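Local structure of nucleoporin NUP170 (Chaetomium thermophilum, 5HAX) at residues Gln18-Leu26 with Ala453-Ala464; Cys30-Gln41 with Ala420-Trp431. The protein probably serves as a scaffold nucleoporin of the nuclear pore's inner ring, joining a beta-propeller to a helical C-terminal region. All blocks are in the same frame, centred on the assembly; numbering follows the deposited sequence.

In the fold
The chain closes on itself twice here, and contact 2 lies within the span that contact 1 brackets: 18-26 and 30-41 come near the start, 420-431 and 453-464 some 380 to 430 residues later, most of the propeller blades falling between. Contact 1 sets the end of helix 5-20 against the connection between strands 440-445 and 473-478 of one blade. In contact 2 the chain runs on along the propeller and adds strand 39-41 to the outside of the sheet holding 427-433. The centres are about 17 Å apart, yet the two meet where P24 CB packs 3.8 Å from L423 CD1. Together they tie the N-terminal segment to late parts of the propeller.

Contact 1 (Gln18-Leu26 with Ala453-Ala464); sequences QLDDSYPDL and AKQPLGFGNELA
A type I beta turn from D20 to Y23, just where helix 5-20 runs out, packs against the propeller connection that carries the short, weakly bonded helix 456-459 and N461. N461 does most of the polar work. Its ND2 gives a fairly straight bond to D20 O (2.9 Å), which lies close to the amide plane, and a more bent one to D20 OD1 (3.2 Å), reached from above the carboxylate plane. With CG anti to the backbone N (chi1 -165°), the amide swings over to the turn, while its OD1 takes the backbone N-H of A464 in an Asx motif. The same D20 carboxylate forms a salt bridge through OD2 with R597 of helix 586-599, so helical region, turn and propeller meet at one aspartate. Were N461 replaced by an alanine, D20 O would probably lose this amide donor and A464 N the OD1 that helps hold the turn.

The Y23 ring is sandwiched: N461 CA sits over one face as a CH-pi contact, 4.2 Å from the ring centroid, and P24 CD lies on the opposite face. A backbone bond from G458 N to Y23 O (2.9 Å) joins the two chain segments directly. G458 has a positive phi (92°), and a CB there would collide with D21 O. Farther along, D25 CB lies against P456 CB, and L457 CD2 touches Y23 O. One water stitches the seam, donating to P24 O and P456 O while accepting from G460 N at 2.9 Å.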
loop_
_atom_site.group_PDB
_atom_site.type_symbol
_atom_site.label_atom_id
_atom_site.label_comp_id
_atom_site.label_asym_id
_atom_site.label_seq_id
_atom_site.Cartn_x
_atom_site.Cartn_y
_atom_site.Cartn_z
ATOM N N GLN A 18 -14.619 -14.623 -5.716
ATOM C CA GLN A 18 -15.275 -14.495 -4.420
ATOM C C GLN A 18 -14.431 -15.090 -3.303
ATOM O O GLN A 18 -14.466 -14.595 -2.170
ATOM C CB GLN A 18 -16.647 -15.170 -4.464
ATOM C CG GLN A 18 -17.701 -14.376 -5.222
ATOM C CD GLN A 18 -18.937 -15.195 -5.555
ATOM O OE1 GLN A 18 -18.929 -16.423 -5.468
ATOM N NE2 GLN A 18 -20.010 -14.514 -5.939
ATOM N N LEU A 19 -13.673 -16.146 -3.598
ATOM C CA LEU A 19 -12.819 -16.750 -2.583
ATOM C C LEU A 19 -11.695 -15.803 -2.180
ATOM O O LEU A 19 -11.388 -15.668 -0.990
ATOM C CB LEU A 19 -12.254 -18.072 -3.101
ATOM C CG LEU A 19 -11.698 -19.036 -2.054
ATOM C CD1 LEU A 19 -12.818 -19.586 -1.182
ATOM C CD2 LEU A 19 -10.934 -20.168 -2.725
ATOM N N ASP A 20 -11.071 -15.138 -3.156
ATOM C CA ASP A 20 -10.027 -14.167 -2.845
ATOM C C ASP A 20 -10.593 -12.961 -2.106
ATOM O O ASP A 20 -9.931 -12.401 -1.227
ATOM C CB ASP A 20 -9.323 -13.712 -4.127
ATOM C CG ASP A 20 -8.133 -14.588 -4.498
ATOM O OD1 ASP A 20 -7.604 -15.306 -3.623
ATOM O OD2 ASP A 20 -7.709 -14.544 -5.675
ATOM N N ASP A 21 -11.811 -12.543 -2.453
ATOM C CA ASP A 21 -12.429 -11.392 -1.806
ATOM C C ASP A 21 -13.011 -11.726 -0.438
ATOM O O ASP A 21 -13.553 -10.832 0.221
ATOM C CB ASP A 21 -13.526 -10.806 -2.703
ATOM C CG ASP A 21 -12.967 -10.005 -3.867
ATOM O OD1 ASP A 21 -11.866 -9.429 -3.731
ATOM O OD2 ASP A 21 -13.636 -9.945 -4.919
ATOM N N SER A 22 -12.916 -12.980 -0.002
ATOM C CA SER A 22 -13.321 -13.383 1.336
ATOM C C SER A 22 -12.138 -13.474 2.293
ATOM O O SER A 22 -12.280 -14.033 3.386
ATOM C CB SER A 22 -14.058 -14.723 1.280
ATOM O OG SER A 22 -13.171 -15.783 0.971
ATOM N N TYR A 23 -10.980 -12.947 1.902
ATOM C CA TYR A 23 -9.822 -12.939 2.785
ATOM C C TYR A 23 -10.165 -12.191 4.073
ATOM O O TYR A 23 -10.758 -11.106 4.011
ATOM C CB TYR A 23 -8.627 -12.285 2.090
ATOM C CG TYR A 23 -7.397 -12.180 2.963
ATOM C CD1 TYR A 23 -6.510 -13.239 3.071
ATOM C CD2 TYR A 23 -7.128 -11.024 3.679
ATOM C CE1 TYR A 23 -5.389 -13.150 3.867
ATOM C CE2 TYR A 23 -6.007 -10.925 4.478
ATOM C CZ TYR A 23 -5.142 -11.992 4.570
ATOM O OH TYR A 23 -4.024 -11.907 5.365
ATOM N N PRO A 24 -9.816 -12.727 5.246
ATOM C CA PRO A 24 -10.291 -12.133 6.506
ATOM C C PRO A 24 -9.932 -10.658 6.645
ATOM O O PRO A 24 -8.834 -10.225 6.289
ATOM C CB PRO A 24 -9.589 -12.975 7.576
ATOM C CG PRO A 24 -9.318 -14.272 6.925
ATOM C CD PRO A 24 -9.059 -13.970 5.480
ATOM N N ASP A 25 -10.879 -9.890 7.177
ATOM C CA ASP A 25 -10.651 -8.489 7.492
ATOM C C ASP A 25 -9.866 -8.358 8.794
ATOM O O ASP A 25 -9.804 -9.282 9.610
ATOM C CB ASP A 25 -11.977 -7.739 7.604
ATOM C CG ASP A 25 -12.911 -8.351 8.633
ATOM O OD1 ASP A 25 -12.930 -7.870 9.783
ATOM O OD2 ASP A 25 -13.625 -9.317 8.293
ATOM N N LEU A 26 -9.268 -7.178 8.982
ATOM C CA LEU A 26 -8.391 -6.951 10.128
ATOM C C LEU A 26 -9.118 -7.178 11.449
ATOM O O LEU A 26 -8.563 -7.791 12.369
ATOM C CB LEU A 26 -7.823 -5.534 10.076
ATOM C CG LEU A 26 -6.774 -5.207 11.141
ATOM C CD1 LEU A 26 -5.473 -5.926 10.827
ATOM C CD2 LEU A 26 -6.555 -3.705 11.252
ATOM N N ALA A 453 -8.913 -4.965 -2.327
ATOM C CA ALA A 453 -10.361 -4.884 -2.447
ATOM C C ALA A 453 -10.795 -3.506 -1.966
ATOM O O ALA A 453 -9.982 -2.706 -1.495
ATOM C CB ALA A 453 -11.047 -5.999 -1.653
ATOM N N LYS A 454 -12.093 -3.233 -2.085
ATOM C CA LYS A 454 -12.652 -1.938 -1.724
ATOM C C LYS A 454 -13.360 -1.951 -0.375
ATOM O O LYS A 454 -13.944 -0.932 0.011
ATOM C CB LYS A 454 -13.612 -1.463 -2.819
ATOM C CG LYS A 454 -12.930 -1.309 -4.169
ATOM C CD LYS A 454 -13.680 -0.365 -5.092
ATOM C CE LYS A 454 -12.830 0.021 -6.297
ATOM N NZ LYS A 454 -11.593 0.762 -5.909
ATOM N N GLN A 455 -13.313 -3.062 0.350
ATOM C CA GLN A 455 -13.917 -3.165 1.669
ATOM C C GLN A 455 -13.060 -4.096 2.511
ATOM O O GLN A 455 -12.227 -4.835 1.971
ATOM C CB GLN A 455 -15.364 -3.675 1.589
ATOM C CG GLN A 455 -15.518 -5.071 0.997
ATOM C CD GLN A 455 -15.300 -5.105 -0.505
ATOM O OE1 GLN A 455 -15.777 -4.236 -1.233
ATOM N NE2 GLN A 455 -14.571 -6.110 -0.975
ATOM N N PRO A 456 -13.237 -4.086 3.839
ATOM C CA PRO A 456 -12.346 -4.880 4.710
ATOM C C PRO A 456 -12.188 -6.338 4.305
ATOM O O PRO A 456 -11.059 -6.843 4.265
ATOM C CB PRO A 456 -13.010 -4.737 6.085
ATOM C CG PRO A 456 -13.672 -3.405 6.036
ATOM C CD PRO A 456 -14.144 -3.225 4.620
ATOM N N LEU A 457 -13.283 -7.039 4.026
ATOM C CA LEU A 457 -13.171 -8.401 3.520
ATOM C C LEU A 457 -12.509 -8.387 2.150
ATOM O O LEU A 457 -13.016 -7.763 1.213
ATOM C CB LEU A 457 -14.550 -9.058 3.445
ATOM C CG LEU A 457 -15.064 -9.731 4.723
ATOM C CD1 LEU A 457 -16.498 -10.197 4.525
ATOM C CD2 LEU A 457 -14.176 -10.903 5.131
ATOM N N GLY A 458 -11.368 -9.068 2.041
ATOM C CA GLY A 458 -10.598 -9.109 0.819
ATOM C C GLY A 458 -9.519 -8.051 0.713
ATOM O O GLY A 458 -8.632 -8.174 -0.140
ATOM N N PHE A 459 -9.561 -7.027 1.569
ATOM C CA PHE A 459 -8.649 -5.893 1.441
ATOM C C PHE A 459 -7.188 -6.321 1.529
ATOM O O PHE A 459 -6.349 -5.838 0.761
ATOM C CB PHE A 459 -8.960 -4.862 2.523
ATOM C CG PHE A 459 -8.017 -3.693 2.537
ATOM C CD1 PHE A 459 -8.290 -2.561 1.791
ATOM C CD2 PHE A 459 -6.861 -3.726 3.301
ATOM C CE1 PHE A 459 -7.425 -1.483 1.802
ATOM C CE2 PHE A 459 -5.994 -2.651 3.314
ATOM C CZ PHE A 459 -6.277 -1.528 2.564
ATOM N N GLY A 460 -6.859 -7.206 2.465
ATOM C CA GLY A 460 -5.471 -7.503 2.758
ATOM C C GLY A 460 -4.889 -8.671 1.989
ATOM O O GLY A 460 -3.843 -9.201 2.372
ATOM N N ASN A 461 -5.538 -9.079 0.898
ATOM C CA ASN A 461 -5.143 -10.290 0.177
ATOM C C ASN A 461 -3.962 -9.978 -0.742
ATOM O O ASN A 461 -4.107 -9.696 -1.935
ATOM C CB ASN A 461 -6.322 -10.856 -0.600
ATOM C CG ASN A 461 -6.077 -12.276 -1.071
ATOM O OD1 ASN A 461 -4.942 -12.751 -1.081
ATOM N ND2 ASN A 461 -7.142 -12.960 -1.469
ATOM N N GLU A 462 -2.759 -10.050 -0.162
ATOM C CA GLU A 462 -1.536 -9.854 -0.939
ATOM C C GLU A 462 -1.432 -10.856 -2.080
ATOM O O GLU A 462 -0.947 -10.523 -3.169
ATOM C CB GLU A 462 -0.306 -9.992 -0.047
ATOM C CG GLU A 462 -0.124 -8.934 1.017
ATOM C CD GLU A 462 1.221 -9.069 1.701
ATOM O OE1 GLU A 462 2.121 -8.255 1.410
ATOM O OE2 GLU A 462 1.387 -10.003 2.512
ATOM N N LEU A 463 -1.848 -12.101 -1.836
ATOM C CA LEU A 463 -1.686 -13.149 -2.836
ATOM C C LEU A 463 -2.446 -12.813 -4.110
ATOM O O LEU A 463 -1.977 -13.097 -5.217
ATOM C CB LEU A 463 -2.159 -14.484 -2.262
ATOM C CG LEU A 463 -1.385 -14.950 -1.027
ATOM C CD1 LEU A 463 -2.139 -16.050 -0.302
ATOM C CD2 LEU A 463 0.004 -15.423 -1.422
ATOM N N ALA A 464 -3.612 -12.181 -3.970
ATOM C CA ALA A 464 -4.473 -11.923 -5.116
ATOM C C ALA A 464 -3.886 -10.878 -6.058
ATOM O O ALA A 464 -4.175 -10.907 -7.261
ATOM C CB ALA A 464 -5.850 -11.474 -4.632
HETATM O O HOH W 1 -9.273 -9.570 -2.497
HETATM O O HOH W 2 -15.249 -7.500 -3.873
HETATM O O HOH W 3 -2.435 -9.455 4.623
HETATM O O HOH W 4 -8.677 -8.048 4.519
#

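Contact 2 (Cys30-Gln41 with Ala420-Trp431); sequences CRPGASSDYEMQ and ASALKYFEQGTW. With EDO (1,2-ethanediol), chain G.
Strand 39-41 adds itself in parallel to strand 427-431, becoming the outermost strand of a propeller blade whose other strands come from much later in the chain. The backbone ladder is simple: E39 N donates to E427 O (3.0 Å), G429 N to E39 O, and Q41 N to G429 O (2.8 Å). T430 OG1 adds a side-chain bond to Q41 O.

Side-chain bonds on the face with E39, Q428 and Q41 run in a chain. Q428 NE2 meets E39 OE1 at 2.9 Å from above the carboxylate plane, and also donates to D410 OD2. The other end of that amide, Q428 OE1, takes Q41 NE2 (3.0 Å) on a lone pair in a nearly linear bond, the two amides being almost coplanar. Both ends of Q428 are thus held, which fixes its flip.

Charged groups make the other polar contacts. R31 NH2 grips two carbonyls, S421 O from above its plane (2.9 Å) and L423 O on a lone pair. E427 lies alongside the Y38 ring, its OE2 salt-bridged to K348 and R318, two cationic partners that probably favour its ionised form; K348 also makes cation-pi contacts with Y38 and Y425.

Apolar contacts finish the seam. C30 SG approaches the Y425 ring obliquely, 3.7 Å from Y425 CD2. M40 is bent at chi2 (-63°) and chi3 (-62°), folding its sulfur back over G429, where a CB would collide with it, and bringing M40 CE to within 3.6 Å of W431 CD1.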
loop_
_atom_site.group_PDB
_atom_site.type_symbol
_atom_site.label_atom_id
_atom_site.label_comp_id
_atom_site.label_asym_id
_atom_site.label_seq_id
_atom_site.Cartn_x
_atom_site.Cartn_y
_atom_site.Cartn_z
ATOM N N CYS A 30 -7.793 -9.613 14.559
ATOM C CA CYS A 30 -7.321 -8.799 15.674
ATOM C C CYS A 30 -8.475 -8.568 16.640
ATOM O O CYS A 30 -8.756 -7.430 17.026
ATOM C CB CYS A 30 -6.748 -7.466 15.181
ATOM S SG CYS A 30 -5.182 -7.606 14.291
ATOM N N ARG A 31 -9.155 -9.647 17.021
ATOM C CA ARG A 31 -10.281 -9.545 17.930
ATOM C C ARG A 31 -9.796 -9.144 19.320
ATOM O O ARG A 31 -8.609 -9.270 19.631
ATOM C CB ARG A 31 -11.032 -10.872 17.999
ATOM C CG ARG A 31 -11.854 -11.194 16.761
ATOM C CD ARG A 31 -12.343 -12.627 16.800
ATOM N NE ARG A 31 -11.235 -13.574 16.702
ATOM C CZ ARG A 31 -11.303 -14.854 17.052
ATOM N NH1 ARG A 31 -12.431 -15.357 17.540
ATOM N NH2 ARG A 31 -10.237 -15.632 16.923
ATOM N N PRO A 32 -10.697 -8.654 20.170
ATOM C CA PRO A 32 -10.297 -8.251 21.525
ATOM C C PRO A 32 -9.478 -9.331 22.216
ATOM O O PRO A 32 -9.875 -10.497 22.280
ATOM C CB PRO A 32 -11.636 -8.011 22.226
ATOM C CG PRO A 32 -12.560 -7.607 21.128
ATOM C CD PRO A 32 -12.120 -8.372 19.907
ATOM N N GLY A 33 -8.316 -8.931 22.726
ATOM C CA GLY A 33 -7.343 -9.860 23.270
ATOM C C GLY A 33 -5.932 -9.437 22.916
ATOM O O GLY A 33 -5.667 -8.241 22.774
ATOM N N ALA A 34 -5.019 -10.393 22.756
ATOM C CA ALA A 34 -3.633 -10.064 22.459
ATOM C C ALA A 34 -2.990 -11.209 21.689
ATOM O O ALA A 34 -3.516 -12.323 21.632
ATOM C CB ALA A 34 -2.846 -9.765 23.738
ATOM N N SER A 35 -1.830 -10.917 21.101
ATOM C CA SER A 35 -1.100 -11.897 20.313
ATOM C C SER A 35 0.392 -11.601 20.368
ATOM O O SER A 35 0.809 -10.448 20.501
ATOM C CB SER A 35 -1.569 -11.903 18.853
ATOM O OG SER A 35 -0.679 -12.644 18.036
ATOM N N SER A 36 1.190 -12.669 20.264
ATOM C CA SER A 36 2.637 -12.573 20.112
ATOM C C SER A 36 3.128 -13.533 19.033
ATOM O O SER A 36 4.242 -14.064 19.123
ATOM C CB SER A 36 3.355 -12.857 21.437
ATOM O OG SER A 36 3.116 -14.182 21.879
ATOM N N ASP A 37 2.311 -13.760 18.007
ATOM C CA ASP A 37 2.612 -14.743 16.972
ATOM C C ASP A 37 3.574 -14.153 15.946
ATOM O O ASP A 37 3.233 -13.196 15.244
ATOM C CB ASP A 37 1.322 -15.197 16.291
ATOM C CG ASP A 37 0.406 -15.961 17.227
ATOM O OD1 ASP A 37 0.570 -17.194 17.338
ATOM O OD2 ASP A 37 -0.478 -15.331 17.847
ATOM N N TYR A 38 4.768 -14.734 15.853
ATOM C CA TYR A 38 5.758 -14.340 14.863
ATOM C C TYR A 38 6.472 -15.576 14.340
ATOM O O TYR A 38 6.700 -16.538 15.079
ATOM C CB TYR A 38 6.826 -13.390 15.432
ATOM C CG TYR A 38 6.330 -12.043 15.911
ATOM C CD1 TYR A 38 6.279 -10.953 15.050
ATOM C CD2 TYR A 38 5.944 -11.852 17.231
ATOM C CE1 TYR A 38 5.838 -9.719 15.487
ATOM C CE2 TYR A 38 5.502 -10.620 17.675
ATOM C CZ TYR A 38 5.455 -9.559 16.800
ATOM O OH TYR A 38 5.018 -8.332 17.242
ATOM N N GLU A 39 6.820 -15.539 13.058
ATOM C CA GLU A 39 7.875 -16.383 12.504
ATOM C C GLU A 39 8.963 -15.445 12.000
ATOM O O GLU A 39 8.749 -14.696 11.041
ATOM C CB GLU A 39 7.365 -17.294 11.390
ATOM C CG GLU A 39 8.371 -18.376 11.011
ATOM C CD GLU A 39 7.922 -19.231 9.841
ATOM O OE1 GLU A 39 6.724 -19.192 9.492
ATOM O OE2 GLU A 39 8.776 -19.943 9.270
ATOM N N MET A 40 10.117 -15.469 12.660
ATOM C CA MET A 40 11.223 -14.587 12.319
ATOM C C MET A 40 12.091 -15.219 11.240
ATOM O O MET A 40 12.313 -16.433 11.236
ATOM C CB MET A 40 12.069 -14.287 13.557
ATOM C CG MET A 40 11.340 -13.481 14.622
ATOM S SD MET A 40 10.862 -11.834 14.062
ATOM C CE MET A 40 12.462 -11.101 13.727
ATOM N N GLN A 41 12.579 -14.382 10.328
ATOM C CA GLN A 41 13.438 -14.810 9.235
ATOM C C GLN A 41 14.712 -13.983 9.244
ATOM O O GLN A 41 14.677 -12.773 9.487
ATOM C CB GLN A 41 12.740 -14.653 7.874
ATOM C CG GLN A 41 11.374 -15.319 7.781
ATOM C CD GLN A 41 11.453 -16.832 7.791
ATOM O OE1 GLN A 41 12.539 -17.412 7.813
ATOM N NE2 GLN A 41 10.296 -17.481 7.771
ATOM N N ALA A 420 -12.962 -19.637 11.414
ATOM C CA ALA A 420 -12.737 -18.215 11.645
ATOM C C ALA A 420 -12.358 -17.930 13.092
ATOM O O ALA A 420 -11.622 -16.975 13.363
ATOM C CB ALA A 420 -13.985 -17.423 11.259
ATOM N N SER A 421 -12.847 -18.739 14.035
ATOM C CA SER A 421 -12.541 -18.523 15.443
ATOM C C SER A 421 -11.086 -18.819 15.782
ATOM O O SER A 421 -10.645 -18.467 16.881
ATOM C CB SER A 421 -13.455 -19.387 16.314
ATOM O OG SER A 421 -13.186 -20.765 16.126
ATOM N N ALA A 422 -10.342 -19.453 14.879
ATOM C CA ALA A 422 -8.930 -19.741 15.088
ATOM C C ALA A 422 -8.017 -18.670 14.504
ATOM O O ALA A 422 -6.793 -18.836 14.533
ATOM C CB ALA A 422 -8.579 -21.102 14.479
ATOM N N LEU A 423 -8.577 -17.580 13.988
ATOM C CA LEU A 423 -7.774 -16.547 13.348
ATOM C C LEU A 423 -6.966 -15.769 14.379
ATOM O O LEU A 423 -7.507 -15.304 15.387
ATOM C CB LEU A 423 -8.673 -15.592 12.565
ATOM C CG LEU A 423 -9.136 -16.068 11.188
ATOM C CD1 LEU A 423 -10.236 -15.161 10.660
ATOM C CD2 LEU A 423 -7.966 -16.122 10.217
ATOM N N LYS A 424 -5.670 -15.620 14.113
ATOM C CA LYS A 424 -4.786 -14.795 14.922
ATOM C C LYS A 424 -3.929 -13.934 14.005
ATOM O O LYS A 424 -3.803 -14.198 12.807
ATOM C CB LYS A 424 -3.886 -15.645 15.829
ATOM C CG LYS A 424 -4.635 -16.633 16.708
ATOM C CD LYS A 424 -3.718 -17.217 17.773
ATOM C CE LYS A 424 -4.249 -18.530 18.320
ATOM N NZ LYS A 424 -3.351 -19.665 17.969
ATOM N N TYR A 425 -3.330 -12.897 14.592
ATOM C CA TYR A 425 -2.491 -11.949 13.855
ATOM C C TYR A 425 -1.099 -12.554 13.649
ATOM O O TYR A 425 -0.096 -12.120 14.221
ATOM C CB TYR A 425 -2.426 -10.622 14.601
ATOM C CG TYR A 425 -1.721 -9.490 13.875
ATOM C CD1 TYR A 425 -1.256 -9.638 12.573
ATOM C CD2 TYR A 425 -1.517 -8.266 14.504
ATOM C CE1 TYR A 425 -0.612 -8.601 11.923
ATOM C CE2 TYR A 425 -0.876 -7.226 13.860
ATOM C CZ TYR A 425 -0.424 -7.398 12.572
ATOM O OH TYR A 425 0.217 -6.362 11.932
ATOM N N PHE A 426 -1.050 -13.579 12.802
ATOM C CA PHE A 426 0.224 -14.175 12.424
ATOM C C PHE A 426 1.052 -13.175 11.623
ATOM O O PHE A 426 0.516 -12.406 10.821
ATOM C CB PHE A 426 -0.001 -15.445 11.603
ATOM C CG PHE A 426 -0.851 -16.477 12.293
ATOM C CD1 PHE A 426 -0.355 -17.203 13.363
ATOM C CD2 PHE A 426 -2.144 -16.731 11.862
ATOM C CE1 PHE A 426 -1.135 -18.154 13.995
ATOM C CE2 PHE A 426 -2.927 -17.682 12.490
ATOM C CZ PHE A 426 -2.422 -18.392 13.557
ATOM N N GLU A 427 2.368 -13.191 11.841
ATOM C CA GLU A 427 3.269 -12.259 11.174
ATOM C C GLU A 427 4.556 -12.955 10.756
ATOM O O GLU A 427 5.006 -13.909 11.396
ATOM C CB GLU A 427 3.625 -11.061 12.074
ATOM C CG GLU A 427 2.548 -9.989 12.167
ATOM C CD GLU A 427 3.029 -8.745 12.894
ATOM O OE1 GLU A 427 3.273 -7.720 12.225
ATOM O OE2 GLU A 427 3.162 -8.791 14.134
ATOM N N GLN A 428 5.134 -12.459 9.664
ATOM C CA GLN A 428 6.499 -12.765 9.254
ATOM C C GLN A 428 7.358 -11.537 9.528
ATOM O O GLN A 428 6.991 -10.427 9.132
ATOM C CB GLN A 428 6.559 -13.130 7.767
ATOM C CG GLN A 428 5.834 -14.419 7.391
ATOM C CD GLN A 428 6.616 -15.665 7.751
ATOM O OE1 GLN A 428 7.841 -15.704 7.625
ATOM N NE2 GLN A 428 5.911 -16.694 8.199
ATOM N N GLY A 429 8.497 -11.733 10.198
ATOM C CA GLY A 429 9.325 -10.626 10.624
ATOM C C GLY A 429 10.785 -10.832 10.270
ATOM O O GLY A 429 11.231 -11.942 9.978
ATOM N N THR A 430 11.529 -9.727 10.304
ATOM C CA THR A 430 12.962 -9.758 10.037
ATOM C C THR A 430 13.605 -8.494 10.592
ATOM O O THR A 430 12.940 -7.478 10.806
ATOM C CB THR A 430 13.256 -9.889 8.537
ATOM O OG1 THR A 430 14.663 -10.078 8.335
ATOM C CG2 THR A 430 12.794 -8.650 7.778
ATOM N N TRP A 431 14.919 -8.575 10.808
ATOM C CA TRP A 431 15.731 -7.463 11.290
ATOM C C TRP A 431 16.653 -6.992 10.173
ATOM O O TRP A 431 17.462 -7.775 9.665
ATOM C CB TRP A 431 16.570 -7.874 12.498
ATOM C CG TRP A 431 15.827 -7.949 13.785
ATOM C CD1 TRP A 431 15.321 -9.069 14.373
ATOM C CD2 TRP A 431 15.524 -6.860 14.663
ATOM N NE1 TRP A 431 14.715 -8.745 15.562
ATOM C CE2 TRP A 431 14.825 -7.394 15.764
ATOM C CE3 TRP A 431 15.772 -5.484 14.624
ATOM C CZ2 TRP A 431 14.373 -6.603 16.816
ATOM C CZ3 TRP A 431 15.320 -4.698 15.671
ATOM C CH2 TRP A 431 14.628 -5.260 16.751
HETATM C C1 EDO G . -12.209 -5.619 16.457
HETATM O O1 EDO G . -12.150 -7.042 16.307
HETATM C C2 EDO G . -11.814 -5.238 17.879
HETATM O O2 EDO G . -10.538 -5.809 18.190
HETATM O O HOH W 5 -8.283 -12.942 16.584
HETATM O O HOH W 6 -0.800 -18.709 19.022
HETATM O O HOH W 7 16.356 -11.476 11.296
#